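Local structure of isoflavone reductase (Medicago sativa, 2GAS) at residues A98-G103 with E143-T148; R161-L166 with E301-F306. The protein reduces achiral isoflavones, such as 2'-hydroxyformononetin, to chiral isoflavanones with NADPH, giving the penultimate intermediate of the alfalfa phytoalexin (-)-medicarpin. All blocks are in the same frame, centred on the assembly; numbering follows the deposited sequence.

Interaction 1: residues A98-G103 with E143-T148; sequences AIKEAG and EGVPYT
K100 reaches from the last turn of its helix to the C-terminal end of another, and its ammonium group makes the one hydrogen bond between 98-103 and 143-148. NZ lies 2.6 Å from E143 O and meets it in the carbonyl plane, with a C=O...N angle of 154°. The C-terminal end of a helix tends to be partially negative, which probably suits a lysine here. Bends at chi2 and chi3 bring NZ to this oxygen. The carboxylate of E143 adds a weaker attraction: OE2 forms a long salt bridge to K100 NZ at 3.9 Å and sits closer, at 3.4 Å, to K100 CE. G144 then closes this helix end with a Schellman motif, a left-handed turn whose positive phi glycine adopts without strain.

The apolar part centres on V145, whose two methyls divide the work. CG2 packs at 3.8 Å against K100 CD, so the lysine's aliphatic stretch contributes too. CG1, placed anti to the backbone N (chi1 175°), meets CG2 of I99 at 4.1 Å, the two branched side chains crossing at about a right angle.

I99 also packs on I74 of helix 67-74, and V145 on I140 and F108; P146 and T148 bond through their backbones to F108 of strand 107-109. The contact thus joins helix 92-102 to the end of helix 126-143 and the loop leading to strand 148-151, beside the Rossmann-type parallel sheet.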
ATOM      1  N   ALA A  98       4.271 -11.664  19.152  1.00 19.75           N
ATOM      2  CA  ALA A  98       3.478 -12.874  18.974  1.00 19.90           C
ATOM      3  C   ALA A  98       4.115 -13.812  17.948  1.00 19.37           C
ATOM      4  O   ALA A  98       4.096 -15.028  18.116  1.00 19.47           O
ATOM      5  CB  ALA A  98       2.045 -12.517  18.553  1.00 18.40           C
ATOM      6  N   ILE A  99       4.674 -13.243  16.882  1.00 19.36           N
ATOM      7  CA  ILE A  99       5.334 -14.034  15.841  1.00 20.32           C
ATOM      8  C   ILE A  99       6.524 -14.795  16.426  1.00 20.79           C
ATOM      9  O   ILE A  99       6.712 -15.986  16.162  1.00 20.28           O
ATOM     10  CB  ILE A  99       5.841 -13.121  14.692  1.00 20.45           C
ATOM     11  CG1 ILE A  99       4.652 -12.579  13.904  1.00 22.28           C
ATOM     12  CG2 ILE A  99       6.800 -13.886  13.784  1.00 20.11           C
ATOM     13  CD1 ILE A  99       3.847 -13.636  13.208  1.00 25.86           C
ATOM     14  N   LYS A 100       7.325 -14.099  17.226  1.00 20.76           N
ATOM     15  CA  LYS A 100       8.496 -14.705  17.851  1.00 23.62           C
ATOM     16  C   LYS A 100       8.107 -15.869  18.756  1.00 23.28           C
ATOM     17  O   LYS A 100       8.775 -16.902  18.771  1.00 23.82           O
ATOM     18  CB  LYS A 100       9.262 -13.657  18.662  1.00 26.46           C
ATOM     19  CG  LYS A 100       9.856 -12.526  17.830  1.00 29.51           C
ATOM     20  CD  LYS A 100      10.972 -13.020  16.914  1.00 33.58           C
ATOM     21  CE  LYS A 100      12.168 -13.513  17.718  1.00 35.21           C
ATOM     22  NZ  LYS A 100      13.264 -14.012  16.846  1.00 39.28           N
ATOM     23  N   GLU A 101       7.026 -15.702  19.512  1.00 22.67           N
ATOM     24  CA  GLU A 101       6.577 -16.762  20.404  1.00 23.41           C
ATOM     25  C   GLU A 101       6.059 -17.960  19.614  1.00 24.04           C
ATOM     26  O   GLU A 101       6.328 -19.101  19.970  1.00 25.57           O
ATOM     27  CB  GLU A 101       5.481 -16.256  21.344  1.00 25.58           C
ATOM     28  CG  GLU A 101       5.110 -17.271  22.416  1.00 27.31           C
ATOM     29  CD  GLU A 101       4.072 -16.752  23.389  1.00 29.58           C
ATOM     30  OE1 GLU A 101       4.245 -15.623  23.890  1.00 29.62           O
ATOM     31  OE2 GLU A 101       3.092 -17.476  23.660  1.00 31.98           O
ATOM     32  N   ALA A 102       5.311 -17.699  18.544  1.00 22.87           N
ATOM     33  CA  ALA A 102       4.772 -18.772  17.712  1.00 22.85           C
ATOM     34  C   ALA A 102       5.923 -19.588  17.126  1.00 23.21           C
ATOM     35  O   ALA A 102       5.909 -20.824  17.153  1.00 24.66           O
ATOM     36  CB  ALA A 102       3.911 -18.185  16.594  1.00 22.21           C
ATOM     37  N   GLY A 103       6.909 -18.874  16.584  1.00 23.01           N
ATOM     38  CA  GLY A 103       8.097 -19.494  16.017  1.00 23.06           C
ATOM     39  C   GLY A 103       7.998 -20.218  14.689  1.00 23.91           C
ATOM     40  O   GLY A 103       9.011 -20.657  14.156  1.00 24.94           O
ATOM     41  N   GLU A 143      15.160  -8.831  15.036  1.00 21.25           N
ATOM     42  CA  GLU A 143      14.543 -10.040  15.583  1.00 23.12           C
ATOM     43  C   GLU A 143      14.713 -11.288  14.714  1.00 23.71           C
ATOM     44  O   GLU A 143      14.410 -12.395  15.153  1.00 24.27           O
ATOM     45  CB  GLU A 143      13.050  -9.802  15.827  1.00 26.41           C
ATOM     46  CG  GLU A 143      12.738  -8.788  16.920  1.00 30.89           C
ATOM     47  CD  GLU A 143      13.012  -9.312  18.325  1.00 34.45           C
ATOM     48  OE1 GLU A 143      12.712  -8.587  19.299  1.00 36.40           O
ATOM     49  OE2 GLU A 143      13.525 -10.443  18.460  1.00 35.54           O
ATOM     50  N   GLY A 144      15.183 -11.111  13.486  1.00 21.76           N
ATOM     51  CA  GLY A 144      15.375 -12.255  12.610  1.00 21.46           C
ATOM     52  C   GLY A 144      14.086 -12.841  12.067  1.00 21.54           C
ATOM     53  O   GLY A 144      14.005 -14.038  11.779  1.00 21.83           O
ATOM     54  N   VAL A 145      13.064 -12.005  11.938  1.00 19.69           N
ATOM     55  CA  VAL A 145      11.791 -12.469  11.400  1.00 18.34           C
ATOM     56  C   VAL A 145      11.924 -12.395   9.880  1.00 17.81           C
ATOM     57  O   VAL A 145      12.275 -11.343   9.343  1.00 18.52           O
ATOM     58  CB  VAL A 145      10.626 -11.555  11.856  1.00 20.64           C
ATOM     59  CG1 VAL A 145       9.326 -11.987  11.189  1.00 20.53           C
ATOM     60  CG2 VAL A 145      10.487 -11.609  13.373  1.00 22.54           C
ATOM     61  N   PRO A 146      11.680 -13.514   9.169  1.00 17.98           N
ATOM     62  CA  PRO A 146      11.786 -13.502   7.703  1.00 16.18           C
ATOM     63  C   PRO A 146      10.752 -12.500   7.203  1.00 15.91           C
ATOM     64  O   PRO A 146       9.586 -12.558   7.601  1.00 16.89           O
ATOM     65  CB  PRO A 146      11.463 -14.944   7.318  1.00 18.15           C
ATOM     66  CG  PRO A 146      10.509 -15.368   8.398  1.00 18.51           C
ATOM     67  CD  PRO A 146      11.137 -14.796   9.650  1.00 18.15           C
ATOM     68  N   TYR A 147      11.170 -11.594   6.328  1.00 14.49           N
ATOM     69  CA  TYR A 147      10.274 -10.540   5.867  1.00 15.75           C
ATOM     70  C   TYR A 147      10.232 -10.227   4.378  1.00 16.71           C
ATOM     71  O   TYR A 147      11.049 -10.691   3.591  1.00 17.14           O
ATOM     72  CB  TYR A 147      10.649  -9.236   6.579  1.00 16.67           C
ATOM     73  CG  TYR A 147      12.061  -8.770   6.258  1.00 19.18           C
ATOM     74  CD1 TYR A 147      13.146  -9.184   7.028  1.00 18.57           C
ATOM     75  CD2 TYR A 147      12.314  -7.936   5.161  1.00 18.54           C
ATOM     76  CE1 TYR A 147      14.448  -8.780   6.724  1.00 21.41           C
ATOM     77  CE2 TYR A 147      13.619  -7.529   4.845  1.00 20.74           C
ATOM     78  CZ  TYR A 147      14.677  -7.956   5.636  1.00 20.92           C
ATOM     79  OH  TYR A 147      15.965  -7.560   5.350  1.00 25.33           O
ATOM     80  N   THR A 148       9.233  -9.426   4.018  1.00 15.44           N
ATOM     81  CA  THR A 148       9.081  -8.895   2.666  1.00 14.02           C
ATOM     82  C   THR A 148       8.389  -7.549   2.850  1.00 13.28           C
ATOM     83  O   THR A 148       7.348  -7.462   3.508  1.00 13.16           O
ATOM     84  CB  THR A 148       8.227  -9.776   1.739  1.00 13.22           C
ATOM     85  OG1 THR A 148       8.881 -11.034   1.534  1.00 16.54           O
ATOM     86  CG2 THR A 148       8.057  -9.084   0.373  1.00 16.56           C
TER

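Interaction 2: residues R161-L166 with E301-F306; sequences RNLAQL and EYLNQF
R161 meets two aromatic side chains chiefly through its aliphatic chain, with no hydrogen bond crossing between 161-166 and 301-306. CB lies 3.3 Å from Y302 OH, and CG comes within 3.5 Å of F306 CZ. Further out, R161 NE is 3.6 Å from F306 CE2, the guanidinium and ring planes being inclined by 34°. With CG anti to the backbone N (chi1 -176°) and the chain extended from there to NE, the methylenes run past the Y302 hydroxyl and the far end of the F306 ring, and the charge is carried on to D170, which forms a salt bridge with NH2. A long residue, greasy along its shaft and charged at its tip, suits this boundary. Replacing the arginine by an alanine is likely to leave D170 without its charged mate and open a gap beside F306 CZ and CE2.

R161 follows helix 156-160, which ends in a Schellman motif with L163, at positive phi, as its C-prime residue. This turn brings L163 CD1 to 4.4 Å from L303 CD2, a loose apolar contact that both leucines extend onto W230 of helix 223-234.

Within 301-306, Q305 lies against both aromatic residues. Its NE2 donates to a lone pair of Y302 O at 3.2 Å (N-H...O angle 153°), and its CG sits 3.4 Å above the plane of the F306 ring, offset toward the rim, while the ring's edge receives Y302 CZ in plane.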
ATOM      1  N   ARG A 161      -6.980   8.991  -8.581  1.00 19.14           N
ATOM      2  CA  ARG A 161      -8.391   9.336  -8.674  1.00 22.15           C
ATOM      3  C   ARG A 161      -8.660  10.832  -8.748  1.00 20.20           C
ATOM      4  O   ARG A 161      -9.568  11.263  -9.454  1.00 21.40           O
ATOM      5  CB  ARG A 161      -9.181   8.748  -7.510  1.00 22.89           C
ATOM      6  CG  ARG A 161     -10.658   9.027  -7.655  1.00 28.61           C
ATOM      7  CD  ARG A 161     -11.485   8.357  -6.593  1.00 28.56           C
ATOM      8  NE  ARG A 161     -12.893   8.690  -6.773  1.00 31.41           N
ATOM      9  CZ  ARG A 161     -13.881   8.149  -6.073  1.00 34.13           C
ATOM     10  NH1 ARG A 161     -13.612   7.243  -5.141  1.00 36.15           N
ATOM     11  NH2 ARG A 161     -15.135   8.513  -6.305  1.00 34.35           N
ATOM     12  N   ASN A 162      -7.905  11.632  -8.006  1.00 19.22           N
ATOM     13  CA  ASN A 162      -8.135  13.066  -8.079  1.00 19.87           C
ATOM     14  C   ASN A 162      -6.928  13.803  -8.634  1.00 19.43           C
ATOM     15  O   ASN A 162      -6.774  15.003  -8.417  1.00 19.63           O
ATOM     16  CB  ASN A 162      -8.537  13.631  -6.712  1.00 23.17           C
ATOM     17  CG  ASN A 162      -7.470  13.458  -5.659  1.00 24.73           C
ATOM     18  OD1 ASN A 162      -7.651  13.892  -4.518  1.00 31.44           O
ATOM     19  ND2 ASN A 162      -6.361  12.824  -6.018  1.00 24.19           N
ATOM     20  N   LEU A 163      -6.097  13.082  -9.383  1.00 18.57           N
ATOM     21  CA  LEU A 163      -4.896  13.658  -9.979  1.00 19.95           C
ATOM     22  C   LEU A 163      -4.085  14.451  -8.958  1.00 21.30           C
ATOM     23  O   LEU A 163      -3.557  15.528  -9.262  1.00 20.29           O
ATOM     24  CB  LEU A 163      -5.271  14.556 -11.164  1.00 20.92           C
ATOM     25  CG  LEU A 163      -5.404  13.883 -12.535  1.00 26.42           C
ATOM     26  CD1 LEU A 163      -6.270  12.641 -12.444  1.00 27.42           C
ATOM     27  CD2 LEU A 163      -5.989  14.882 -13.530  1.00 27.04           C
ATOM     28  N   ALA A 164      -3.996  13.910  -7.747  1.00 23.01           N
ATOM     29  CA  ALA A 164      -3.252  14.530  -6.658  1.00 23.79           C
ATOM     30  C   ALA A 164      -3.667  15.973  -6.372  1.00 24.09           C
ATOM     31  O   ALA A 164      -2.827  16.804  -6.021  1.00 26.74           O
ATOM     32  CB  ALA A 164      -1.758  14.472  -6.958  1.00 24.91           C
ATOM     33  N   GLN A 165      -4.953  16.270  -6.520  1.00 24.56           N
ATOM     34  CA  GLN A 165      -5.464  17.616  -6.269  1.00 26.34           C
ATOM     35  C   GLN A 165      -6.133  17.702  -4.900  1.00 30.04           C
ATOM     36  O   GLN A 165      -6.857  16.792  -4.504  1.00 30.66           O
ATOM     37  CB  GLN A 165      -6.492  18.004  -7.334  1.00 24.29           C
ATOM     38  CG  GLN A 165      -5.973  17.982  -8.756  1.00 19.81           C
ATOM     39  CD  GLN A 165      -4.848  18.973  -8.978  1.00 20.31           C
ATOM     40  OE1 GLN A 165      -3.688  18.592  -9.126  1.00 24.91           O
ATOM     41  NE2 GLN A 165      -5.187  20.252  -8.994  1.00 17.27           N
ATOM     42  N   LEU A 166      -5.902  18.806  -4.193  1.00 33.80           N
ATOM     43  CA  LEU A 166      -6.497  19.014  -2.875  1.00 36.44           C
ATOM     44  C   LEU A 166      -8.006  19.257  -2.953  1.00 37.89           C
ATOM     45  O   LEU A 166      -8.502  19.877  -3.896  1.00 40.30           O
ATOM     46  CB  LEU A 166      -5.835  20.208  -2.180  1.00 37.64           C
ATOM     47  CG  LEU A 166      -4.352  20.089  -1.824  1.00 37.63           C
ATOM     48  CD1 LEU A 166      -3.877  21.395  -1.203  1.00 38.86           C
ATOM     49  CD2 LEU A 166      -4.146  18.932  -0.859  1.00 39.00           C
ATOM     50  N   GLU A 301      -6.581   2.781 -18.303  1.00 23.17           N
ATOM     51  CA  GLU A 301      -7.788   1.991 -18.076  1.00 22.31           C
ATOM     52  C   GLU A 301      -8.488   2.435 -16.795  1.00 21.47           C
ATOM     53  O   GLU A 301      -9.711   2.585 -16.764  1.00 21.60           O
ATOM     54  CB  GLU A 301      -7.429   0.495 -18.005  1.00 25.32           C
ATOM     55  CG  GLU A 301      -7.065  -0.120 -19.363  1.00 28.89           C
ATOM     56  CD  GLU A 301      -6.421  -1.508 -19.270  1.00 31.94           C
ATOM     57  OE1 GLU A 301      -6.302  -2.173 -20.323  1.00 33.95           O
ATOM     58  OE2 GLU A 301      -6.021  -1.934 -18.166  1.00 28.45           O
ATOM     59  N   TYR A 302      -7.711   2.661 -15.737  1.00 19.97           N
ATOM     60  CA  TYR A 302      -8.280   3.089 -14.467  1.00 19.91           C
ATOM     61  C   TYR A 302      -9.113   4.367 -14.596  1.00 18.64           C
ATOM     62  O   TYR A 302     -10.204   4.467 -14.040  1.00 19.51           O
ATOM     63  CB  TYR A 302      -7.175   3.321 -13.425  1.00 16.80           C
ATOM     64  CG  TYR A 302      -7.702   3.945 -12.149  1.00 18.82           C
ATOM     65  CD1 TYR A 302      -8.390   3.179 -11.206  1.00 17.14           C
ATOM     66  CD2 TYR A 302      -7.603   5.319 -11.935  1.00 18.30           C
ATOM     67  CE1 TYR A 302      -8.976   3.776 -10.090  1.00 19.43           C
ATOM     68  CE2 TYR A 302      -8.182   5.921 -10.829  1.00 18.84           C
ATOM     69  CZ  TYR A 302      -8.870   5.148  -9.910  1.00 17.93           C
ATOM     70  OH  TYR A 302      -9.472   5.758  -8.833  1.00 21.94           O
ATOM     71  N   LEU A 303      -8.589   5.343 -15.326  1.00 18.57           N
ATOM     72  CA  LEU A 303      -9.282   6.612 -15.495  1.00 18.41           C
ATOM     73  C   LEU A 303     -10.538   6.554 -16.365  1.00 21.10           C
ATOM     74  O   LEU A 303     -11.360   7.471 -16.328  1.00 20.70           O
ATOM     75  CB  LEU A 303      -8.312   7.656 -16.051  1.00 20.36           C
ATOM     76  CG  LEU A 303      -7.207   8.086 -15.082  1.00 20.25           C
ATOM     77  CD1 LEU A 303      -6.206   8.958 -15.816  1.00 20.76           C
ATOM     78  CD2 LEU A 303      -7.810   8.834 -13.902  1.00 21.58           C
ATOM     79  N   ASN A 304     -10.692   5.483 -17.139  1.00 23.11           N
ATOM     80  CA  ASN A 304     -11.860   5.357 -18.003  1.00 24.65           C
ATOM     81  C   ASN A 304     -13.182   5.407 -17.254  1.00 24.54           C
ATOM     82  O   ASN A 304     -14.188   5.865 -17.793  1.00 25.93           O
ATOM     83  CB  ASN A 304     -11.793   4.063 -18.820  1.00 28.76           C
ATOM     84  CG  ASN A 304     -10.908   4.194 -20.040  1.00 30.62           C
ATOM     85  OD1 ASN A 304     -10.905   5.229 -20.703  1.00 35.68           O
ATOM     86  ND2 ASN A 304     -10.166   3.137 -20.357  1.00 33.87           N
ATOM     87  N   GLN A 305     -13.193   4.941 -16.011  1.00 25.36           N
ATOM     88  CA  GLN A 305     -14.429   4.941 -15.237  1.00 25.73           C
ATOM     89  C   GLN A 305     -14.934   6.337 -14.893  1.00 25.68           C
ATOM     90  O   GLN A 305     -16.102   6.504 -14.552  1.00 26.46           O
ATOM     91  CB  GLN A 305     -14.249   4.129 -13.951  1.00 28.95           C
ATOM     92  CG  GLN A 305     -13.205   4.689 -13.006  1.00 30.74           C
ATOM     93  CD  GLN A 305     -13.031   3.832 -11.769  1.00 33.13           C
ATOM     94  OE1 GLN A 305     -13.964   3.661 -10.982  1.00 33.83           O
ATOM     95  NE2 GLN A 305     -11.833   3.284 -11.590  1.00 33.87           N
ATOM     96  N   PHE A 306     -14.062   7.340 -14.985  1.00 24.75           N
ATOM     97  CA  PHE A 306     -14.440   8.714 -14.659  1.00 24.39           C
ATOM     98  C   PHE A 306     -14.788   9.566 -15.874  1.00 24.32           C
ATOM     99  O   PHE A 306     -15.259  10.694 -15.733  1.00 24.86           O
ATOM    100  CB  PHE A 306     -13.315   9.406 -13.886  1.00 25.26           C
ATOM    101  CG  PHE A 306     -12.943   8.706 -12.613  1.00 26.26           C
ATOM    102  CD1 PHE A 306     -11.809   7.905 -12.552  1.00 25.87           C
ATOM    103  CD2 PHE A 306     -13.750   8.818 -11.485  1.00 27.77           C
ATOM    104  CE1 PHE A 306     -11.484   7.220 -11.383  1.00 28.38           C
ATOM    105  CE2 PHE A 306     -13.433   8.136 -10.311  1.00 26.39           C
ATOM    106  CZ  PHE A 306     -12.299   7.336 -10.260  1.00 27.51           C
TER

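Interactions 1 and 2 lie on opposite sides of the chain's centre, with their own centres 39 Å apart and nearest atoms about 24 Å apart, so neither touches the other. They follow in series along the chain: 98-103 closes with 143-148 before 161-166 pairs with 301-306, which returns the C-terminal end of the chain to the region just after helix 156-160. Each stands at some remove from the cofactor site. In interaction 1 the side chain of V145 is about 10 Å from that of R137, an NADP(+)-binding residue by similarity; in interaction 2 that of R161 is about 10 Å from that of A13, in the inferred NADP(+)-binding 9-15 segment.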